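Side-chain contacts in transcriptional regulator, TetR family (Agrobacterium tumefaciens, PDB 2G7S), which probably binds operator DNA through an N-terminal helix-turn-helix domain and regulates transcription as a dimer, as in other TetR-family repressors: residues A87-G90 and Y91-C95; A107-A110 and S111-P114; T153-A156 and N157-F161; I160-A163 and T164-A168; A178-F181 and G182-R186. One frame throughout, in Å; residues are numbered along the deposited sequence. Where two conformers were deposited one is given.

Contact 1 of 5, residues A87-G90 and Y91-C95; sequences AYIG and YWEGC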
loop_
_atom_site.group_PDB
_atom_site.type_symbol
_atom_site.label_atom_id
_atom_site.label_comp_id
_atom_site.label_asym_id
_atom_site.label_seq_id
_atom_site.Cartn_x
_atom_site.Cartn_y
_atom_site.Cartn_z
ATOM N N ALA A 87 0.806 11.309 -18.610
ATOM C CA ALA A 87 1.324 12.454 -17.850
ATOM C C ALA A 87 1.103 12.268 -16.351
ATOM O O ALA A 87 1.918 12.721 -15.535
ATOM C CB ALA A 87 0.639 13.775 -18.308
ATOM N N TYR A 88 0.023 11.604 -15.974
ATOM C CA TYR A 88 -0.216 11.294 -14.538
ATOM C C TYR A 88 0.883 10.349 -14.012
ATOM O O TYR A 88 1.424 10.577 -12.899
ATOM C CB TYR A 88 -1.648 10.706 -14.442
ATOM C CG TYR A 88 -1.954 10.100 -13.106
ATOM C CD1 TYR A 88 -2.214 10.863 -11.999
ATOM C CD2 TYR A 88 -1.988 8.740 -12.956
ATOM C CE1 TYR A 88 -2.500 10.235 -10.725
ATOM C CE2 TYR A 88 -2.262 8.143 -11.739
ATOM C CZ TYR A 88 -2.509 8.865 -10.650
ATOM O OH TYR A 88 -2.813 8.254 -9.438
ATOM N N ILE A 89 1.225 9.316 -14.777
ATOM C CA ILE A 89 2.323 8.446 -14.409
ATOM C C ILE A 89 3.612 9.253 -14.248
ATOM O O ILE A 89 4.408 9.014 -13.324
ATOM C CB ILE A 89 2.492 7.301 -15.425
ATOM C CG1 ILE A 89 1.296 6.350 -15.292
ATOM C CG2 ILE A 89 3.859 6.535 -15.269
ATOM C CD1 ILE A 89 1.348 5.214 -16.268
ATOM N N GLY A 90 3.840 10.172 -15.188
ATOM C CA GLY A 90 5.061 11.013 -15.121
ATOM C C GLY A 90 5.094 11.908 -13.900
ATOM O O GLY A 90 6.181 12.136 -13.297
ATOM N N TYR A 91 3.925 12.396 -13.503
ATOM C CA TYR A 91 3.839 13.246 -12.309
ATOM C C TYR A 91 4.326 12.436 -11.108
ATOM O O TYR A 91 5.157 12.910 -10.330
ATOM C CB TYR A 91 2.377 13.653 -12.111
ATOM C CG TYR A 91 2.086 14.090 -10.692
ATOM C CD1 TYR A 91 2.561 15.329 -10.189
ATOM C CD2 TYR A 91 1.415 13.239 -9.829
ATOM C CE1 TYR A 91 2.276 15.680 -8.852
ATOM C CE2 TYR A 91 1.153 13.600 -8.526
ATOM C CZ TYR A 91 1.569 14.792 -8.062
ATOM O OH TYR A 91 1.256 15.047 -6.673
ATOM N N TRP A 92 3.870 11.202 -10.952
ATOM C CA TRP A 92 4.302 10.408 -9.772
ATOM C C TRP A 92 5.800 10.032 -9.872
ATOM O O TRP A 92 6.500 10.023 -8.869
ATOM C CB TRP A 92 3.433 9.165 -9.589
ATOM C CG TRP A 92 2.272 9.517 -8.789
ATOM C CD1 TRP A 92 0.925 9.481 -9.169
ATOM C CD2 TRP A 92 2.289 9.974 -7.423
ATOM N NE1 TRP A 92 0.137 9.923 -8.099
ATOM C CE2 TRP A 92 0.952 10.238 -7.032
ATOM C CE3 TRP A 92 3.318 10.168 -6.495
ATOM C CZ2 TRP A 92 0.617 10.688 -5.746
ATOM C CZ3 TRP A 92 2.986 10.652 -5.224
ATOM C CH2 TRP A 92 1.629 10.936 -4.895
ATOM N N GLU A 93 6.276 9.741 -11.086
ATOM C CA GLU A 93 7.713 9.499 -11.222
ATOM C C GLU A 93 8.520 10.682 -10.794
ATOM O O GLU A 93 9.584 10.531 -10.103
ATOM C CB GLU A 93 8.070 9.167 -12.672
ATOM C CG GLU A 93 7.536 7.823 -13.043
ATOM C CD GLU A 93 7.733 7.454 -14.530
ATOM O OE1 GLU A 93 7.833 8.384 -15.367
ATOM O OE2 GLU A 93 7.813 6.251 -14.826
ATOM N N GLY A 94 8.078 11.883 -11.140
ATOM C CA GLY A 94 8.817 13.077 -10.663
ATOM C C GLY A 94 8.762 13.232 -9.143
ATOM O O GLY A 94 9.728 13.705 -8.523
ATOM N N CYS A 95 7.621 12.944 -8.550
ATOM C CA CYS A 95 7.519 13.027 -7.065
ATOM C C CYS A 95 8.453 12.023 -6.418
ATOM O O CYS A 95 9.084 12.307 -5.355
ATOM C CB CYS A 95 6.085 12.637 -6.634
ATOM S SG CYS A 95 4.869 13.984 -7.027
HETATM O O HOH W 1 -2.715 9.821 -7.282
#

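Contact 2 of 5, residues A107-A110 and S111-P114; sequences ALLA and SEIP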
loop_
_atom_site.group_PDB
_atom_site.type_symbol
_atom_site.label_atom_id
_atom_site.label_comp_id
_atom_site.label_asym_id
_atom_site.label_seq_id
_atom_site.Cartn_x
_atom_site.Cartn_y
_atom_site.Cartn_z
ATOM N N ALA A 107 -2.931 7.143 -0.019
ATOM C CA ALA A 107 -2.646 5.738 -0.162
ATOM C C ALA A 107 -1.983 5.202 1.127
ATOM O O ALA A 107 -2.203 4.050 1.543
ATOM C CB ALA A 107 -1.739 5.509 -1.408
ATOM N N LEU A 108 -1.085 6.002 1.715
ATOM C CA LEU A 108 -0.402 5.559 2.911
ATOM C C LEU A 108 -1.418 5.410 4.045
ATOM O O LEU A 108 -1.430 4.411 4.773
ATOM C CB LEU A 108 0.797 6.540 3.274
ATOM C CG LEU A 108 1.998 5.864 4.039
ATOM C CD1 LEU A 108 3.204 6.793 4.056
ATOM C CD2 LEU A 108 1.734 5.308 5.400
ATOM N N LEU A 109 -2.220 6.461 4.260
ATOM C CA LEU A 109 -3.189 6.384 5.358
ATOM C C LEU A 109 -4.165 5.218 5.131
ATOM O O LEU A 109 -4.647 4.672 6.112
ATOM C CB LEU A 109 -3.964 7.687 5.468
ATOM C CG LEU A 109 -3.152 8.857 6.055
ATOM C CD1 LEU A 109 -3.892 10.185 5.860
ATOM C CD2 LEU A 109 -2.847 8.680 7.573
ATOM N N ALA A 110 -4.496 4.913 3.868
ATOM C CA ALA A 110 -5.456 3.828 3.673
ATOM C C ALA A 110 -4.976 2.528 4.280
ATOM O O ALA A 110 -5.795 1.714 4.693
ATOM C CB ALA A 110 -5.712 3.646 2.162
ATOM N N SER A 111 -3.659 2.299 4.343
ATOM C CA SER A 111 -3.192 1.028 4.881
ATOM C C SER A 111 -3.403 0.944 6.371
ATOM O O SER A 111 -3.207 -0.127 6.951
ATOM C CB SER A 111 -1.707 0.858 4.633
ATOM O OG SER A 111 -0.959 1.804 5.402
ATOM N N GLU A 112 -3.732 2.076 6.981
ATOM C CA GLU A 112 -3.897 2.107 8.468
ATOM C C GLU A 112 -5.354 2.352 8.877
ATOM O O GLU A 112 -5.629 2.652 10.060
ATOM C CB GLU A 112 -3.108 3.278 9.052
ATOM C CG GLU A 112 -1.820 3.475 8.615
ATOM C CD GLU A 112 -1.160 4.758 9.156
ATOM O OE1 GLU A 112 -1.576 5.933 9.041
ATOM O OE2 GLU A 112 -0.039 4.546 9.460
ATOM N N ILE A 113 -6.285 2.322 7.906
ATOM C CA ILE A 113 -7.689 2.659 8.222
ATOM C C ILE A 113 -8.245 2.126 9.540
ATOM O O ILE A 113 -8.913 2.866 10.266
ATOM C CB ILE A 113 -8.604 2.376 7.003
ATOM C CG1 ILE A 113 -8.456 3.593 6.031
ATOM C CG2 ILE A 113 -10.047 2.152 7.421
ATOM C CD1 ILE A 113 -9.097 3.381 4.668
ATOM N N PRO A 114 -8.008 0.855 9.854
ATOM C CA PRO A 114 -8.671 0.316 11.087
ATOM C C PRO A 114 -8.301 1.079 12.374
ATOM O O PRO A 114 -9.060 0.997 13.345
ATOM C CB PRO A 114 -8.107 -1.123 11.193
ATOM C CG PRO A 114 -7.953 -1.535 9.702
ATOM C CD PRO A 114 -7.336 -0.230 9.065
#

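Contact 3 of 5, residues T153-A156 and N157-F161; sequences TARA and NAEIF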
loop_
_atom_site.group_PDB
_atom_site.type_symbol
_atom_site.label_atom_id
_atom_site.label_comp_id
_atom_site.label_asym_id
_atom_site.label_seq_id
_atom_site.Cartn_x
_atom_site.Cartn_y
_atom_site.Cartn_z
ATOM N N THR A 153 -15.091 -2.943 -18.113
ATOM C CA THR A 153 -15.582 -1.568 -18.166
ATOM C C THR A 153 -14.490 -0.552 -17.866
ATOM O O THR A 153 -13.428 -0.874 -17.290
ATOM C CB THR A 153 -16.654 -1.397 -17.089
ATOM O OG1 THR A 153 -16.084 -1.598 -15.816
ATOM C CG2 THR A 153 -17.828 -2.416 -17.321
ATOM N N ALA A 154 -14.771 0.703 -18.175
ATOM C CA ALA A 154 -13.822 1.761 -17.818
ATOM C C ALA A 154 -13.625 1.808 -16.310
ATOM O O ALA A 154 -12.475 1.944 -15.860
ATOM C CB ALA A 154 -14.338 3.104 -18.305
ATOM N N ARG A 155 -14.707 1.711 -15.529
ATOM C CA ARG A 155 -14.506 1.753 -14.041
ATOM C C ARG A 155 -13.643 0.593 -13.564
ATOM O O ARG A 155 -12.750 0.769 -12.707
ATOM C CB ARG A 155 -15.871 1.669 -13.345
ATOM C CG ARG A 155 -15.792 1.515 -11.826
ATOM C CD ARG A 155 -15.273 2.768 -11.200
ATOM N NE ARG A 155 -16.330 3.782 -11.207
ATOM C CZ ARG A 155 -16.219 5.004 -10.646
ATOM N NH1 ARG A 155 -15.058 5.411 -10.087
ATOM N NH2 ARG A 155 -17.262 5.825 -10.636
ATOM N N ALA A 156 -13.861 -0.624 -14.099
ATOM C CA ALA A 156 -13.028 -1.734 -13.617
ATOM C C ALA A 156 -11.562 -1.524 -13.978
ATOM O O ALA A 156 -10.643 -1.815 -13.174
ATOM C CB ALA A 156 -13.494 -3.074 -14.235
ATOM N N ASN A 157 -11.320 -0.956 -15.161
ATOM C CA ASN A 157 -9.935 -0.639 -15.531
ATOM C C ASN A 157 -9.358 0.496 -14.689
ATOM O O ASN A 157 -8.144 0.482 -14.399
ATOM C CB ASN A 157 -9.854 -0.324 -17.010
ATOM C CG ASN A 157 -9.819 -1.614 -17.831
ATOM O OD1 ASN A 157 -8.753 -2.186 -18.040
ATOM N ND2 ASN A 157 -11.009 -2.086 -18.258
ATOM N N ALA A 158 -10.172 1.479 -14.352
ATOM C CA ALA A 158 -9.699 2.551 -13.450
ATOM C C ALA A 158 -9.277 1.981 -12.090
ATOM O O ALA A 158 -8.281 2.399 -11.501
ATOM C CB ALA A 158 -10.847 3.560 -13.214
ATOM N N GLU A 159 -10.087 1.070 -11.551
ATOM C CA GLU A 159 -9.759 0.467 -10.278
ATOM C C GLU A 159 -8.474 -0.338 -10.354
ATOM O O GLU A 159 -7.641 -0.291 -9.405
ATOM C CB GLU A 159 -10.928 -0.399 -9.796
ATOM C CG GLU A 159 -12.160 0.376 -9.342
ATOM C CD GLU A 159 -11.941 1.083 -8.003
ATOM O OE1 GLU A 159 -11.285 0.480 -7.105
ATOM O OE2 GLU A 159 -12.502 2.171 -7.862
ATOM N N ILE A 160 -8.245 -1.044 -11.486
ATOM C CA ILE A 160 -6.950 -1.747 -11.663
ATOM C C ILE A 160 -5.827 -0.732 -11.775
ATOM O O ILE A 160 -4.747 -0.920 -11.165
ATOM C CB ILE A 160 -7.053 -2.668 -12.886
ATOM C CG1 ILE A 160 -8.003 -3.860 -12.590
ATOM C CG2 ILE A 160 -5.666 -3.154 -13.337
ATOM C CD1 ILE A 160 -8.567 -4.515 -13.838
ATOM N N PHE A 161 -6.005 0.299 -12.579
ATOM C CA PHE A 161 -4.861 1.215 -12.731
ATOM C C PHE A 161 -4.553 1.947 -11.407
ATOM O O PHE A 161 -3.374 2.199 -11.080
ATOM C CB PHE A 161 -5.198 2.186 -13.857
ATOM C CG PHE A 161 -4.082 3.136 -14.177
ATOM C CD1 PHE A 161 -2.980 2.687 -14.890
ATOM C CD2 PHE A 161 -4.163 4.484 -13.809
ATOM C CE1 PHE A 161 -1.920 3.576 -15.167
ATOM C CE2 PHE A 161 -3.132 5.375 -14.108
ATOM C CZ PHE A 161 -2.017 4.906 -14.822
#

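Contact 4 of 5, residues I160-A163 and T164-A168; sequences IFMA and TVHGA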
loop_
_atom_site.group_PDB
_atom_site.type_symbol
_atom_site.label_atom_id
_atom_site.label_comp_id
_atom_site.label_asym_id
_atom_site.label_seq_id
_atom_site.Cartn_x
_atom_site.Cartn_y
_atom_site.Cartn_z
ATOM N N ILE A 160 -8.245 -1.044 -11.486
ATOM C CA ILE A 160 -6.950 -1.747 -11.663
ATOM C C ILE A 160 -5.827 -0.732 -11.775
ATOM O O ILE A 160 -4.747 -0.920 -11.165
ATOM C CB ILE A 160 -7.053 -2.668 -12.886
ATOM C CG1 ILE A 160 -8.003 -3.860 -12.590
ATOM C CG2 ILE A 160 -5.666 -3.154 -13.337
ATOM C CD1 ILE A 160 -8.567 -4.515 -13.838
ATOM N N PHE A 161 -6.005 0.299 -12.579
ATOM C CA PHE A 161 -4.861 1.215 -12.731
ATOM C C PHE A 161 -4.553 1.947 -11.407
ATOM O O PHE A 161 -3.374 2.199 -11.080
ATOM C CB PHE A 161 -5.198 2.186 -13.857
ATOM C CG PHE A 161 -4.082 3.136 -14.177
ATOM C CD1 PHE A 161 -2.980 2.687 -14.890
ATOM C CD2 PHE A 161 -4.163 4.484 -13.809
ATOM C CE1 PHE A 161 -1.920 3.576 -15.167
ATOM C CE2 PHE A 161 -3.132 5.375 -14.108
ATOM C CZ PHE A 161 -2.017 4.906 -14.822
HETATM N N MSE A 162 -5.572 2.332 -10.649
HETATM C CA MSE A 162 -5.294 2.996 -9.363
HETATM C C MSE A 162 -4.591 2.031 -8.432
HETATM O O MSE A 162 -3.607 2.421 -7.740
HETATM C CB MSE A 162 -6.653 3.451 -8.735
HETATM C CG MSE A 162 -6.394 4.155 -7.385
HETATM SE SE MSE A 162 -7.957 5.105 -6.737
HETATM C CE MSE A 162 -9.062 3.540 -6.347
ATOM N N ALA A 163 -5.016 0.764 -8.355
ATOM C CA ALA A 163 -4.387 -0.206 -7.477
ATOM C C ALA A 163 -2.930 -0.439 -7.925
ATOM O O ALA A 163 -2.021 -0.649 -7.106
ATOM C CB ALA A 163 -5.157 -1.507 -7.472
ATOM N N THR A 164 -2.711 -0.478 -9.240
ATOM C CA THR A 164 -1.335 -0.685 -9.765
ATOM C C THR A 164 -0.451 0.480 -9.365
ATOM O O THR A 164 0.703 0.255 -8.961
ATOM C CB THR A 164 -1.385 -0.846 -11.295
ATOM O OG1 THR A 164 -2.294 -1.967 -11.600
ATOM C CG2 THR A 164 -0.025 -1.190 -11.810
ATOM N N VAL A 165 -0.946 1.713 -9.457
ATOM C CA VAL A 165 -0.189 2.903 -9.038
ATOM C C VAL A 165 0.154 2.789 -7.543
ATOM O O VAL A 165 1.313 3.054 -7.165
ATOM C CB VAL A 165 -1.022 4.179 -9.372
ATOM C CG1 VAL A 165 -0.557 5.381 -8.649
ATOM C CG2 VAL A 165 -1.034 4.430 -10.917
ATOM N N HIS A 166 -0.863 2.486 -6.715
ATOM C CA HIS A 166 -0.577 2.442 -5.285
ATOM C C HIS A 166 0.381 1.274 -4.957
ATOM O O HIS A 166 1.280 1.430 -4.089
ATOM C CB HIS A 166 -1.863 2.273 -4.542
ATOM C CG HIS A 166 -2.722 3.485 -4.627
ATOM N ND1 HIS A 166 -4.085 3.435 -4.402
ATOM C CD2 HIS A 166 -2.423 4.785 -4.878
ATOM C CE1 HIS A 166 -4.594 4.676 -4.516
ATOM N NE2 HIS A 166 -3.603 5.517 -4.816
ATOM N N GLY A 167 0.242 0.145 -5.661
ATOM C CA GLY A 167 1.130 -0.958 -5.393
ATOM C C GLY A 167 2.529 -0.626 -5.912
ATOM O O GLY A 167 3.531 -1.151 -5.361
ATOM N N ALA A 168 2.641 0.123 -7.016
ATOM C CA ALA A 168 3.952 0.471 -7.570
ATOM C C ALA A 168 4.691 1.467 -6.656
ATOM O O ALA A 168 5.920 1.362 -6.504
ATOM C CB ALA A 168 3.759 1.070 -8.964
#

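Contact 5 of 5, residues A178-F181 and G182-R186; sequences AATF and GAITR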
loop_
_atom_site.group_PDB
_atom_site.type_symbol
_atom_site.label_atom_id
_atom_site.label_comp_id
_atom_site.label_asym_id
_atom_site.label_seq_id
_atom_site.Cartn_x
_atom_site.Cartn_y
_atom_site.Cartn_z
ATOM N N ALA A 178 14.184 3.899 -8.366
ATOM C CA ALA A 178 13.523 4.953 -9.187
ATOM C C ALA A 178 12.989 4.469 -10.578
ATOM O O ALA A 178 12.282 5.197 -11.267
ATOM C CB ALA A 178 14.454 6.178 -9.358
ATOM N N ALA A 179 13.262 3.257 -10.994
ATOM C CA ALA A 179 12.628 2.783 -12.226
ATOM C C ALA A 179 11.465 1.879 -11.925
ATOM O O ALA A 179 10.706 1.661 -12.820
ATOM C CB ALA A 179 13.630 1.964 -13.068
ATOM N N THR A 180 11.313 1.385 -10.691
ATOM C CA THR A 180 10.214 0.463 -10.385
ATOM C C THR A 180 8.843 1.020 -10.724
ATOM O O THR A 180 7.977 0.289 -11.229
ATOM C CB THR A 180 10.311 0.140 -8.871
ATOM O OG1 THR A 180 11.473 -0.679 -8.728
ATOM C CG2 THR A 180 9.177 -0.547 -8.361
ATOM N N PHE A 181 8.604 2.291 -10.391
ATOM C CA PHE A 181 7.240 2.800 -10.533
ATOM C C PHE A 181 6.791 2.755 -11.991
ATOM O O PHE A 181 5.689 2.218 -12.302
ATOM C CB PHE A 181 7.131 4.227 -9.980
ATOM C CG PHE A 181 5.722 4.784 -10.028
ATOM C CD1 PHE A 181 4.800 4.501 -9.032
ATOM C CD2 PHE A 181 5.323 5.563 -11.086
ATOM C CE1 PHE A 181 3.474 5.003 -9.113
ATOM C CE2 PHE A 181 4.031 6.056 -11.184
ATOM C CZ PHE A 181 3.096 5.783 -10.196
ATOM N N GLY A 182 7.643 3.216 -12.912
ATOM C CA GLY A 182 7.293 3.140 -14.314
ATOM C C GLY A 182 7.269 1.713 -14.856
ATOM O O GLY A 182 6.448 1.340 -15.702
ATOM N N ALA A 183 8.204 0.882 -14.366
ATOM C CA ALA A 183 8.268 -0.490 -14.871
ATOM C C ALA A 183 7.000 -1.262 -14.546
ATOM O O ALA A 183 6.640 -2.239 -15.259
ATOM C CB ALA A 183 9.445 -1.215 -14.238
ATOM N N ILE A 184 6.313 -0.868 -13.474
ATOM C CA ILE A 184 5.089 -1.568 -13.108
ATOM C C ILE A 184 3.865 -0.921 -13.780
ATOM O O ILE A 184 2.936 -1.692 -14.188
ATOM C CB ILE A 184 4.922 -1.572 -11.577
ATOM C CG1 ILE A 184 5.971 -2.511 -10.981
ATOM C CG2 ILE A 184 3.506 -1.958 -11.132
ATOM C CD1 ILE A 184 6.135 -2.330 -9.488
ATOM N N THR A 185 3.814 0.415 -13.847
ATOM C CA THR A 185 2.587 1.056 -14.289
ATOM C C THR A 185 2.494 1.243 -15.817
ATOM O O THR A 185 1.376 1.249 -16.366
ATOM C CB THR A 185 2.429 2.439 -13.659
ATOM O OG1 THR A 185 3.591 3.242 -13.915
ATOM C CG2 THR A 185 2.199 2.354 -12.141
ATOM N N ARG A 186 3.643 1.375 -16.477
ATOM C CA ARG A 186 3.602 1.760 -17.894
ATOM C C ARG A 186 3.115 0.604 -18.797
ATOM O O ARG A 186 2.534 0.856 -19.862
ATOM C CB ARG A 186 4.950 2.371 -18.325
ATOM C CG ARG A 186 5.064 3.772 -17.653
ATOM C CD ARG A 186 6.464 4.346 -17.925
ATOM N NE ARG A 186 6.588 5.702 -17.392
ATOM C CZ ARG A 186 6.042 6.739 -18.000
ATOM N NH1 ARG A 186 5.332 6.573 -19.153
ATOM N NH2 ARG A 186 6.184 7.982 -17.465
HETATM O O HOH W 2 9.807 5.087 -13.072
#

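Contact 1 of 5, residues A87-G90 and Y91-C95
Tyr88 and Trp92, one turn apart on helix 81-98, run side by side and meet as an offset edge-to-face pair. The indole turns its pyrrole edge to the phenol face, with the planes at 90° and the Tyr88 ring 5.2 Å from the five-membered ring of Trp92, centre to centre. Trp92 CD1 touches Tyr88 CZ at 3.8 Å. The phenol is placed there by a first torsion of 169°, which sets CG opposite the backbone nitrogen. The polar ends of the pair are joined by a water: it lies 2.7 Å from Tyr88 OH, in the plane of the phenol, and accepts from Trp92 NE1 at 3.0 Å, in the plane of the indole. A looser van der Waals contact, in the conformer described, sets Ile89 CG2 4.0 Å from Glu93 OE2. The carboxylate has its main partner elsewhere, in a salt bridge from Glu93 OE1 to Arg186 of helix 180-192. Beneath the side chains run ordinary helical bonds, such as Glu93 N to Ile89 O at 3.0 Å. Tyr88 and Ile89 also pack on Phe161 of helix 154-173, and Trp92 on Tyr63 of helix 52-77. The hydroxyl and indole N-H thus share one water, consistent with two polar aromatic groups being accommodated in the buried interior between helices.

Contact 2 of 5, residues A107-A110 and S111-P114
Ser111 folds back on Leu108 where helix 105-110 gives way to the loop before helix 118-144. In the conformer described, its OG donates to Leu108 O at 2.7 Å, in the carbonyl plane, and its backbone N reaches the same oxygen at 3.1 Å from well above that plane. The hydroxyl gets there because chi1, 68°, tucks OG between the backbone nitrogen and the carbonyl carbon. One residue on, Glu112 N donates to Leu109 O at 2.9 Å, again from above the carbonyl plane. Both backbone bonds span three residues, tightening the last turn, and a type I beta turn from Ala110 to Ile113 overlaps them, with a weak bond from Ile113 N to Ala110 O. Side chains pack over this turn. Glu112, extended beyond CG, crosses Leu109 at a slant, its OE1 3.4 Å from Leu109 CD2. Ile113 lays its CD1 4.2 Å from Ala110 CB and its CG1 3.5 Å from Ala110 O.

Farther out, Glu112 OE1 accepts from Tyr26 N, tying this segment to the loop between helices 6-24 and 31-38 of the N-terminal, probably DNA-binding, region, while Leu109 and Ala110 rest on Val124 of helix 118-144. The second subunit comes up to the same turn: Ser111 packs on its own counterpart there. Leu108 O thus takes both donors of Ser111, the hydroxyl in its plane and the N-H from above, while Ser111 O is used across the dimer, accepting from Arg173 of the second subunit.

Contact 3 of 5, residues T153-A156 and N157-F161
A helix N-cap begins helix 154-173 at Thr153, whose carbonyl oxygen is gripped twice by Asn157. Asn157 N makes the regular helical bond to Thr153 O at 3.0 Å, and Asn157 ND2 adds a nearly straight one at 2.9 Å, N-H...O 166°, descending on that oxygen from above its carbonyl plane. Seen from the asparagine, the oxygen lies near the amide plane. ND2 also donates to Thr151 O, so the amide sews the loop before the helix to its first turn. The capping bond itself runs from Ala156 N to Thr153 OG1 at 3.0 Å, occupying one of the amides that the first turn cannot pair within the helix; a chi1 of 63° swings the hydroxyl over that turn.

On another flank, Arg155 and Glu159 stand one turn apart but meet through their aliphatic parts, CD to CG at 4.3 Å. Their charged ends are too far apart to touch and go to helix 118-144 instead: Arg155 NH1 makes a salt bridge with Asp133, and both side chains bond Ser132 OG. The other carboxylate oxygen, Glu159 OE1, is hydrogen-bonded to His175 NE2 of the second subunit. Chi1 of -71° sets Glu159 CG beside its backbone nitrogen, 3.4 Å from Arg155 O; the bend at chi2 redirects the carboxylate. Farther along, Ile160 leans back on the helix it stands on, with CG1 3.4 Å from Ala156 O and CD1 3.5 Å from the same oxygen.

Contact 4 of 5, residues I160-A163 and T164-A168
Met162, a selenomethionine, and His166 make the tightest side-chain meeting in this turn of helix 154-173. Met162 CG comes within 3.4 Å of His166 CE1, while SE stands obliquely off the imidazole, 5.0 Å from its centre. Met162 O sits over one face of that ring, 3.3 Å above its plane. Thr164 is held as closely: its OG1 donates to Ile160 O at 2.7 Å and its N to the same oxygen at 2.8 Å, the two arriving from opposite faces of the carbonyl plane. With chi1 at -57°, the hydroxyl stands beside its own backbone nitrogen, pointing back along the helix. Val165 CG2 also comes close to Phe161 O, at 3.2 Å.

Looser is the CH-pi contact of that methyl with the Phe161 ring: in the conformer described it lies over one face, offset toward the rim, 4.1 Å from the centre. Ile160 CG2, 4.0 Å from Thr164 OG1, is at the more exposed end, the residues from Phe161 onward being buried. Around the helix, Met162 packs on Phe128 and Leu131 of helix 118-144, Val165 on Tyr88 of helix 81-98, and Thr164 on Ile184 of helix 180-192; Thr164 also meets its own counterpart in the second subunit.

Contact 5 of 5, residues A178-F181 and G182-R186
Two first torsions bring Phe181 and Thr185 together on helix 180-192: chi1 of -177° lays the phenyl ring back beside its own carbonyl, and 54° in Thr185 turns OG1 down toward that carbonyl while sending CG2 over the ring. The methyl makes a CH-pi contact 4.2 Å from the Phe181 centroid, 16° off the normal. The hydroxyl donates to Phe181 O at 2.8 Å from above the carbonyl plane, and Thr185 N bonds the same oxygen at 3.0 Å; a longer, weak bond from Ile184 N also reaches Phe181 O.

A second pair lies one residue earlier. Thr180 and Ile184 run alongside each other, CG2 to CD1 at 3.7 Å, and Ile184 CG1 also rests on Thr180 O. The hydroxyl of Thr180 turns to the preceding loop, bonded to Asp177 and Gly176 O. A water joins Ala178 O, to which it donates, with Gly182 N, from which it accepts at 2.9 Å, bridging a carbonyl and an amide four residues apart at the start of the helix.

Ile184 reaches Ala163 of the second subunit. Thr185 thus uses both its branches on one residue: its buried hydroxyl is satisfied by Phe181 O within the helix, while its methyl covers part of one face of the Phe181 ring, and the ring itself packs on Ala168 of helix 154-173 and Ile96 of helix 81-98.

Contacts 2 and 4 are buried, while contacts 1, 3 and 5 combine a buried flank with more exposed residues. Contacts 3 and 4 occupy successive turns of helix 154-173 and share Ile160 and Phe161; the first is polar, at the capped end, the second mostly apolar. Contacts 1 and 5 join helices 81-98 and 180-192 by the Glu93-Arg186 salt bridge and by Trp92 packing on Phe181. Phe161, shared by contacts 3 and 4, packs on Tyr88 and Ile89 of contact 1, and contact 5 covers Thr164 and Ala168. Contact 2 stands apart, meeting contact 4 through Ala107 on His166. Contacts 2 to 5 touch the second subunit; contact 1 does not.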